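PDB 4O5H: phenylacetaldehyde dehydrogenase from Burkholderia cenocepacia, which probably catalyses the NAD+-dependent oxidation of phenylacetaldehyde to phenylacetate, as a member of the aldehyde dehydrogenase family. Local coordinates for residues R96-V100 with F139-A143; I356-A362 with F394-P398; S374-A380 with A407-V411. All blocks are in the same frame, centred on the assembly; numbering follows the deposited sequence.

From the N terminus the chain first meets contact 1, where helix 91-107 and helix 124-145 pack together and close a largely helical loop of 38 residues. That contact is complete before the other two open, and it lies on the opposite side of the chain's centre, about 35 Å from contact 2 and 47 Å from contact 3, centre to centre. Contacts 2 and 3 cross: 356-362 and 374-380 stand at the start and end of helix 362-378, and their partners 394-398 and 407-411 follow in the same order, before and after strand 399-402. Together they tie that helix, at both ends, to the segments flanking a strand of the seven-stranded sheet.

Contact 1: R96-V100 with F139-A143; sequences RLMLV and FRYMA
M98 and L99 close from one helix on A143 of the other, whose methyl fits between them. A143 CB lies 3.6 Å from M98 CB and 3.7 Å from L99 CD2. The axes of the two segments come within 8.3 Å, nearly antiparallel at 164°, which is consistent with so small a side chain at the interface. M98 has CG anti to its carbonyl carbon (chi1 -68°) and an extended chi2, which carries the sulfur across the interface past A143 CA. A bend at chi3 (68°) then turns the methyl along the partner helix. M98 CE ends 3.6 Å from F139 O and 3.8 Å from M142 CB, and reaches the F139 ring at its edge, near the ring plane. L99 takes the same first torsion, yet its CD2 branch swings inward and meets R140 CG at 3.9 Å, the two side chains crossing at about a right angle. The R140 chain bends at chi3, which brings NE back toward a water lying in the guanidinium plane. NE gives this water a hydrogen bond of 2.7 Å, and the water donates to L99 O at 3.0 Å, bridging the helices where no direct hydrogen bond joins the two segments. The far end of R140 returns to the first helix in salt bridges to E106 and D103, farther along it. F139 also packs on L101 and I105 of helix 91-107. Helix 187-201 packs against this pair, touched by M98 at L199, by F139 at A192 and A196, and by M142 at A196; M142 also reaches V496 and I497 of helix 493-499.

Contact 2: I356-A362 with F394-P398; sequences IGPLVSA and FFVEP
Aromatic packing carries most of this contact, with F394 and F395 each meeting the loop 356-362 differently. With CG anti to its carbonyl carbon (chi1 -46°), F394 lays its ring against the peptide between S361 and A362: A362 N sits 3.5 Å above the ring centre, and S361 C is offset toward the rim on the same face. L359 O comes to the ring's edge, in plane. A362 CB adds an apolar touch at F394 CE1. P358 instead covers a face of F395 in a CH-pi contact, its CB 3.7 Å from the ring centroid and 10° off the normal, the two side chains pointing the same way.

Among polar contacts, L359 N donates to F394 O at 2.8 Å, from well above the carbonyl plane. A water donates to G357 O (2.7 Å) and accepts from V396 N (3.0 Å), a second backbone link.

Aliphatic contacts are L359 CD1 on V396 CG2 at 3.7 Å and I356 CG1 on P398 CG at 4.0 Å.

This is loop-to-loop packing at the start of a helix: S361 is the N-cap of helix 362-378, its OG accepting from Q364 N, while 394-398 leads into strand 399-402.

Contact 3: S374-A380 with A407-V411; sequences SGFGEGA and AMRVV
S374 opens the contact with its hydroxyl beside the aliphatic stem of R409, OG lying 3.7 Å from R409 CB. The same OG hydrogen-bonds a water, which donates to E378 OE1 and accepts from V410 N at 3.0 Å. The next residue, G375, presents bare backbone to V410: its CA meets V410 CG1 at 3.9 Å. E378 crosses to the start of the second helix with CG anti to its carbonyl carbon (chi1 -65°) and chi2 extended. OE1 then accepts from R409 N, 2.9 Å and 161° at the hydrogen, using its syn lone pair. G379, with positive phi (113°), ends helix 362-378 in a Schellman motif and turns the chain toward A380. The extended M408 side chain reaches across to this turn, its CE 3.4 Å from E378 O and its SD 4.1 Å from A380 CB. Chemically, M408 is the N-cap residue of helix 409-412, but the carboxylate of E378 serves the first turn from outside; its negative charge would probably interact favourably with that helix end, while the guanidinium of R409 pairs with E413 instead.

Contact 1: R96-V100 with F139-A143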
loop_
_atom_site.group_PDB
_atom_site.type_symbol
_atom_site.label_atom_id
_atom_site.label_comp_id
_atom_site.label_asym_id
_atom_site.label_seq_id
_atom_site.Cartn_x
_atom_site.Cartn_y
_atom_site.Cartn_z
ATOM N N ARG A 96 0.700 14.615 -24.497
ATOM C CA ARG A 96 -0.051 15.078 -25.658
ATOM C C ARG A 96 -1.323 14.260 -25.829
ATOM O O ARG A 96 -2.427 14.812 -26.007
ATOM C CB ARG A 96 0.792 15.002 -26.922
ATOM C CG ARG A 96 0.040 15.506 -28.160
ATOM C CD ARG A 96 0.826 15.466 -29.420
ATOM N NE ARG A 96 2.034 16.303 -29.382
ATOM C CZ ARG A 96 2.141 17.613 -29.692
ATOM N NH1 ARG A 96 1.096 18.374 -29.963
ATOM N NH2 ARG A 96 3.340 18.176 -29.667
ATOM N N LEU A 97 -1.174 12.945 -25.767
ATOM C CA LEU A 97 -2.307 12.042 -26.000
ATOM C C LEU A 97 -3.402 12.228 -24.920
ATOM O O LEU A 97 -4.587 12.212 -25.219
ATOM C CB LEU A 97 -1.867 10.587 -26.053
ATOM C CG LEU A 97 -0.956 10.225 -27.238
ATOM C CD1 LEU A 97 -0.385 8.838 -27.031
ATOM C CD2 LEU A 97 -1.718 10.266 -28.531
ATOM N N MET A 98 -2.979 12.374 -23.683
ATOM C CA MET A 98 -3.925 12.582 -22.579
ATOM C C MET A 98 -4.659 13.886 -22.762
ATOM O O MET A 98 -5.858 13.956 -22.477
ATOM C CB MET A 98 -3.202 12.525 -21.242
ATOM C CG MET A 98 -2.676 11.127 -20.927
ATOM S SD MET A 98 -1.857 11.041 -19.322
ATOM C CE MET A 98 -3.243 11.281 -18.260
ATOM N N LEU A 99 -3.972 14.940 -23.219
ATOM C CA LEU A 99 -4.634 16.236 -23.436
ATOM C C LEU A 99 -5.684 16.182 -24.533
ATOM O O LEU A 99 -6.774 16.775 -24.417
ATOM C CB LEU A 99 -3.604 17.337 -23.751
ATOM C CG LEU A 99 -2.669 17.693 -22.611
ATOM C CD1 LEU A 99 -1.546 18.605 -23.106
ATOM C CD2 LEU A 99 -3.428 18.352 -21.475
ATOM N N VAL A 100 -5.372 15.459 -25.595
ATOM C CA VAL A 100 -6.319 15.203 -26.671
ATOM C C VAL A 100 -7.544 14.472 -26.130
ATOM O O VAL A 100 -8.664 14.816 -26.457
ATOM C CB VAL A 100 -5.660 14.372 -27.810
ATOM C CG1 VAL A 100 -6.705 13.908 -28.824
ATOM C CG2 VAL A 100 -4.602 15.216 -28.527
ATOM N N PHE A 139 -8.151 13.657 -16.619
ATOM C CA PHE A 139 -7.181 13.392 -17.669
ATOM C C PHE A 139 -6.266 14.588 -17.946
ATOM O O PHE A 139 -5.082 14.416 -18.155
ATOM C CB PHE A 139 -7.865 12.933 -18.960
ATOM C CG PHE A 139 -8.331 11.484 -18.923
ATOM C CD1 PHE A 139 -7.396 10.457 -18.987
ATOM C CD2 PHE A 139 -9.675 11.177 -18.766
ATOM C CE1 PHE A 139 -7.799 9.130 -18.916
ATOM C CE2 PHE A 139 -10.100 9.837 -18.714
ATOM C CZ PHE A 139 -9.154 8.820 -18.776
ATOM N N ARG A 140 -6.818 15.796 -17.946
ATOM C CA ARG A 140 -5.994 16.987 -18.228
ATOM C C ARG A 140 -4.973 17.233 -17.093
ATOM O O ARG A 140 -3.770 17.461 -17.348
ATOM C CB ARG A 140 -6.877 18.238 -18.439
ATOM C CG ARG A 140 -6.061 19.492 -18.771
ATOM C CD ARG A 140 -6.940 20.611 -19.263
ATOM N NE ARG A 140 -7.621 20.275 -20.495
ATOM C CZ ARG A 140 -8.942 20.211 -20.646
ATOM N NH1 ARG A 140 -9.775 20.450 -19.648
ATOM N NH2 ARG A 140 -9.468 19.896 -21.835
ATOM N N TYR A 141 -5.463 17.188 -15.845
ATOM C CA TYR A 141 -4.596 17.405 -14.669
ATOM C C TYR A 141 -3.443 16.388 -14.680
ATOM O O TYR A 141 -2.254 16.750 -14.590
ATOM C CB TYR A 141 -5.414 17.332 -13.394
ATOM C CG TYR A 141 -4.599 17.350 -12.116
ATOM C CD1 TYR A 141 -4.196 18.527 -11.550
ATOM C CD2 TYR A 141 -4.158 16.161 -11.539
ATOM C CE1 TYR A 141 -3.417 18.541 -10.401
ATOM C CE2 TYR A 141 -3.356 16.159 -10.409
ATOM C CZ TYR A 141 -3.009 17.363 -9.835
ATOM O OH TYR A 141 -2.196 17.363 -8.704
ATOM N N MET A 142 -3.777 15.102 -14.855
ATOM C CA MET A 142 -2.752 14.061 -14.852
ATOM C C MET A 142 -1.816 14.128 -16.061
ATOM O O MET A 142 -0.658 13.768 -15.962
ATOM C CB MET A 142 -3.421 12.671 -14.748
ATOM C CG MET A 142 -4.229 12.457 -13.457
ATOM S SD MET A 142 -3.181 12.488 -11.994
ATOM C CE MET A 142 -4.446 12.667 -10.738
ATOM N N ALA A 143 -2.330 14.571 -17.201
ATOM C CA ALA A 143 -1.498 14.806 -18.357
ATOM C C ALA A 143 -0.291 15.665 -18.002
ATOM O O ALA A 143 0.856 15.397 -18.425
ATOM C CB ALA A 143 -2.270 15.475 -19.484
HETATM O O HOH W 1 -6.779 19.364 -22.933
#

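Contact 2: I356-A362 with F394-P398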
loop_
_atom_site.group_PDB
_atom_site.type_symbol
_atom_site.label_atom_id
_atom_site.label_comp_id
_atom_site.label_asym_id
_atom_site.label_seq_id
_atom_site.Cartn_x
_atom_site.Cartn_y
_atom_site.Cartn_z
ATOM N N ILE A 356 -33.690 13.785 -7.452
ATOM C CA ILE A 356 -33.380 12.455 -6.957
ATOM C C ILE A 356 -33.793 11.437 -8.019
ATOM O O ILE A 356 -34.984 11.315 -8.315
ATOM C CB ILE A 356 -34.164 12.202 -5.657
ATOM C CG1 ILE A 356 -33.540 12.983 -4.508
ATOM C CG2 ILE A 356 -34.220 10.743 -5.286
ATOM C CD1 ILE A 356 -32.292 12.343 -3.937
ATOM N N GLY A 357 -32.806 10.745 -8.597
ATOM C CA GLY A 357 -33.075 9.653 -9.507
ATOM C C GLY A 357 -33.387 8.356 -8.774
ATOM O O GLY A 357 -33.412 8.327 -7.558
ATOM N N PRO A 358 -33.589 7.263 -9.512
ATOM C CA PRO A 358 -33.762 5.930 -8.899
ATOM C C PRO A 358 -32.423 5.411 -8.426
ATOM O O PRO A 358 -31.376 5.968 -8.797
ATOM C CB PRO A 358 -34.258 5.072 -10.088
ATOM C CG PRO A 358 -33.574 5.685 -11.254
ATOM C CD PRO A 358 -33.529 7.180 -10.971
ATOM N N LEU A 359 -32.444 4.351 -7.652
ATOM C CA LEU A 359 -31.257 3.619 -7.347
ATOM C C LEU A 359 -30.874 2.785 -8.558
ATOM O O LEU A 359 -31.672 2.587 -9.462
ATOM C CB LEU A 359 -31.468 2.783 -6.079
ATOM C CG LEU A 359 -32.000 3.544 -4.854
ATOM C CD1 LEU A 359 -31.947 2.670 -3.606
ATOM C CD2 LEU A 359 -31.246 4.842 -4.586
ATOM N N VAL A 360 -29.676 2.232 -8.549
ATOM C CA VAL A 360 -29.113 1.637 -9.758
ATOM C C VAL A 360 -29.774 0.321 -10.173
ATOM O O VAL A 360 -29.742 -0.044 -11.337
ATOM C CB VAL A 360 -27.596 1.459 -9.616
ATOM C CG1 VAL A 360 -27.278 0.212 -8.787
ATOM C CG2 VAL A 360 -26.961 1.353 -10.967
ATOM N N SER A 361 -30.327 -0.418 -9.224
ATOM C CA SER A 361 -30.845 -1.749 -9.519
ATOM C C SER A 361 -31.910 -2.167 -8.521
ATOM O O SER A 361 -32.056 -1.585 -7.436
ATOM C CB SER A 361 -29.734 -2.813 -9.463
ATOM O OG SER A 361 -29.211 -2.936 -8.144
ATOM N N ALA A 362 -32.641 -3.212 -8.872
ATOM C CA ALA A 362 -33.590 -3.783 -7.920
ATOM C C ALA A 362 -32.890 -4.277 -6.678
ATOM O O ALA A 362 -33.437 -4.180 -5.594
ATOM C CB ALA A 362 -34.403 -4.904 -8.595
ATOM N N PHE A 394 -36.400 1.888 -10.005
ATOM C CA PHE A 394 -35.927 1.446 -8.695
ATOM C C PHE A 394 -35.848 2.621 -7.710
ATOM O O PHE A 394 -34.820 2.887 -7.080
ATOM C CB PHE A 394 -34.598 0.704 -8.821
ATOM C CG PHE A 394 -34.581 -0.302 -9.924
ATOM C CD1 PHE A 394 -35.564 -1.286 -9.985
ATOM C CD2 PHE A 394 -33.616 -0.265 -10.910
ATOM C CE1 PHE A 394 -35.562 -2.236 -11.003
ATOM C CE2 PHE A 394 -33.606 -1.208 -11.928
ATOM C CZ PHE A 394 -34.559 -2.193 -11.975
ATOM N N PHE A 395 -36.978 3.288 -7.518
ATOM C CA PHE A 395 -37.036 4.529 -6.769
ATOM C C PHE A 395 -37.271 4.280 -5.278
ATOM O O PHE A 395 -38.043 3.388 -4.903
ATOM C CB PHE A 395 -38.175 5.390 -7.319
ATOM C CG PHE A 395 -37.888 5.992 -8.669
ATOM C CD1 PHE A 395 -37.135 7.150 -8.788
ATOM C CD2 PHE A 395 -38.424 5.416 -9.815
ATOM C CE1 PHE A 395 -36.907 7.737 -10.023
ATOM C CE2 PHE A 395 -38.183 5.984 -11.041
ATOM C CZ PHE A 395 -37.422 7.146 -11.146
ATOM N N VAL A 396 -36.618 5.100 -4.465
ATOM C CA VAL A 396 -36.764 5.114 -3.029
ATOM C C VAL A 396 -36.799 6.556 -2.538
ATOM O O VAL A 396 -36.107 7.425 -3.081
ATOM C CB VAL A 396 -35.549 4.424 -2.402
ATOM C CG1 VAL A 396 -35.548 4.631 -0.897
ATOM C CG2 VAL A 396 -35.572 2.948 -2.753
ATOM N N GLU A 397 -37.678 6.836 -1.571
ATOM C CA GLU A 397 -37.801 8.190 -0.993
ATOM C C GLU A 397 -36.591 8.607 -0.178
ATOM O O GLU A 397 -36.041 7.785 0.556
ATOM C CB GLU A 397 -38.971 8.237 -0.056
ATOM C CG GLU A 397 -40.292 8.039 -0.743
ATOM C CD GLU A 397 -41.422 8.162 0.227
ATOM O OE1 GLU A 397 -41.233 7.866 1.436
ATOM O OE2 GLU A 397 -42.496 8.563 -0.241
ATOM N N PRO A 398 -36.142 9.854 -0.334
ATOM C CA PRO A 398 -35.157 10.388 0.575
ATOM C C PRO A 398 -35.702 10.220 1.973
ATOM O O PRO A 398 -36.822 10.625 2.246
ATOM C CB PRO A 398 -35.069 11.865 0.209
ATOM C CG PRO A 398 -35.531 11.931 -1.191
ATOM C CD PRO A 398 -36.562 10.853 -1.328
HETATM O O HOH W 2 -34.585 6.954 -5.579
#

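Contact 3: S374-A380 with A407-V411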
loop_
_atom_site.group_PDB
_atom_site.type_symbol
_atom_site.label_atom_id
_atom_site.label_comp_id
_atom_site.label_asym_id
_atom_site.label_seq_id
_atom_site.Cartn_x
_atom_site.Cartn_y
_atom_site.Cartn_z
ATOM N N SER A 374 -35.206 -2.415 8.899
ATOM C CA SER A 374 -34.428 -2.771 10.058
ATOM C C SER A 374 -34.407 -1.643 11.132
ATOM O O SER A 374 -34.542 -1.915 12.313
ATOM C CB SER A 374 -33.023 -3.146 9.584
ATOM O OG SER A 374 -32.030 -2.721 10.449
ATOM N N GLY A 375 -34.232 -0.400 10.701
ATOM C CA GLY A 375 -34.264 0.766 11.569
ATOM C C GLY A 375 -35.588 0.888 12.297
ATOM O O GLY A 375 -35.611 1.062 13.533
ATOM N N PHE A 376 -36.690 0.764 11.548
ATOM C CA PHE A 376 -38.025 0.794 12.140
ATOM C C PHE A 376 -38.168 -0.316 13.172
ATOM O O PHE A 376 -38.616 -0.076 14.289
ATOM C CB PHE A 376 -39.141 0.643 11.096
ATOM C CG PHE A 376 -39.253 1.788 10.130
ATOM C CD1 PHE A 376 -39.075 3.103 10.550
ATOM C CD2 PHE A 376 -39.572 1.551 8.791
ATOM C CE1 PHE A 376 -39.196 4.153 9.657
ATOM C CE2 PHE A 376 -39.707 2.602 7.902
ATOM C CZ PHE A 376 -39.498 3.905 8.336
ATOM N N GLY A 377 -37.744 -1.510 12.802
ATOM C CA GLY A 377 -37.760 -2.647 13.704
ATOM C C GLY A 377 -37.002 -2.421 15.009
ATOM O O GLY A 377 -37.345 -2.997 16.018
ATOM N N GLU A 378 -35.961 -1.596 14.994
ATOM C CA GLU A 378 -35.176 -1.340 16.204
ATOM C C GLU A 378 -35.615 -0.098 16.961
ATOM O O GLU A 378 -35.053 0.201 18.018
ATOM C CB GLU A 378 -33.691 -1.246 15.871
ATOM C CG GLU A 378 -33.108 -2.549 15.360
ATOM C CD GLU A 378 -31.584 -2.504 15.269
ATOM O OE1 GLU A 378 -31.019 -2.074 14.298
ATOM O OE2 GLU A 378 -30.942 -2.888 16.245
ATOM N N GLY A 379 -36.614 0.616 16.457
ATOM C CA GLY A 379 -37.199 1.739 17.214
ATOM C C GLY A 379 -36.951 3.112 16.610
ATOM O O GLY A 379 -37.359 4.114 17.175
ATOM N N ALA A 380 -36.265 3.175 15.484
ATOM C CA ALA A 380 -36.038 4.452 14.807
ATOM C C ALA A 380 -37.320 4.900 14.178
ATOM O O ALA A 380 -38.188 4.073 13.885
ATOM C CB ALA A 380 -34.973 4.297 13.728
ATOM N N ALA A 407 -26.068 1.622 18.570
ATOM C CA ALA A 407 -26.180 0.171 18.449
ATOM C C ALA A 407 -26.968 -0.295 17.232
ATOM O O ALA A 407 -26.934 -1.468 16.897
ATOM C CB ALA A 407 -26.828 -0.398 19.721
ATOM N N MET A 408 -27.733 0.573 16.597
ATOM C CA MET A 408 -28.634 0.098 15.541
ATOM C C MET A 408 -27.903 -0.190 14.254
ATOM O O MET A 408 -26.940 0.498 13.917
ATOM C CB MET A 408 -29.694 1.153 15.244
ATOM C CG MET A 408 -30.637 1.421 16.401
ATOM S SD MET A 408 -31.890 2.597 15.884
ATOM C CE MET A 408 -32.803 2.748 17.427
ATOM N N ARG A 409 -28.390 -1.158 13.498
ATOM C CA ARG A 409 -27.762 -1.519 12.187
ATOM C C ARG A 409 -27.678 -0.344 11.221
ATOM O O ARG A 409 -26.656 -0.166 10.576
ATOM C CB ARG A 409 -28.517 -2.631 11.507
ATOM C CG ARG A 409 -28.556 -3.906 12.310
ATOM C CD ARG A 409 -29.109 -5.051 11.485
ATOM N NE ARG A 409 -28.273 -5.226 10.306
ATOM C CZ ARG A 409 -28.667 -5.810 9.188
ATOM N NH1 ARG A 409 -29.879 -6.324 9.087
ATOM N NH2 ARG A 409 -27.821 -5.891 8.158
ATOM N N VAL A 410 -28.731 0.471 11.161
ATOM C CA VAL A 410 -28.724 1.657 10.290
ATOM C C VAL A 410 -27.661 2.673 10.631
ATOM O O VAL A 410 -27.236 3.421 9.773
ATOM C CB VAL A 410 -30.075 2.413 10.229
ATOM C CG1 VAL A 410 -31.078 1.625 9.407
ATOM C CG2 VAL A 410 -30.615 2.738 11.613
ATOM N N VAL A 411 -27.250 2.715 11.892
ATOM C CA VAL A 411 -26.150 3.588 12.270
ATOM C C VAL A 411 -24.790 2.930 12.032
ATOM O O VAL A 411 -23.837 3.642 11.660
ATOM C CB VAL A 411 -26.269 4.065 13.736
ATOM C CG1 VAL A 411 -25.145 5.003 14.125
ATOM C CG2 VAL A 411 -27.618 4.768 13.982
HETATM O O HOH W 3 -31.338 -0.609 12.190
HETATM O O HOH W 4 -28.638 -3.652 16.150
#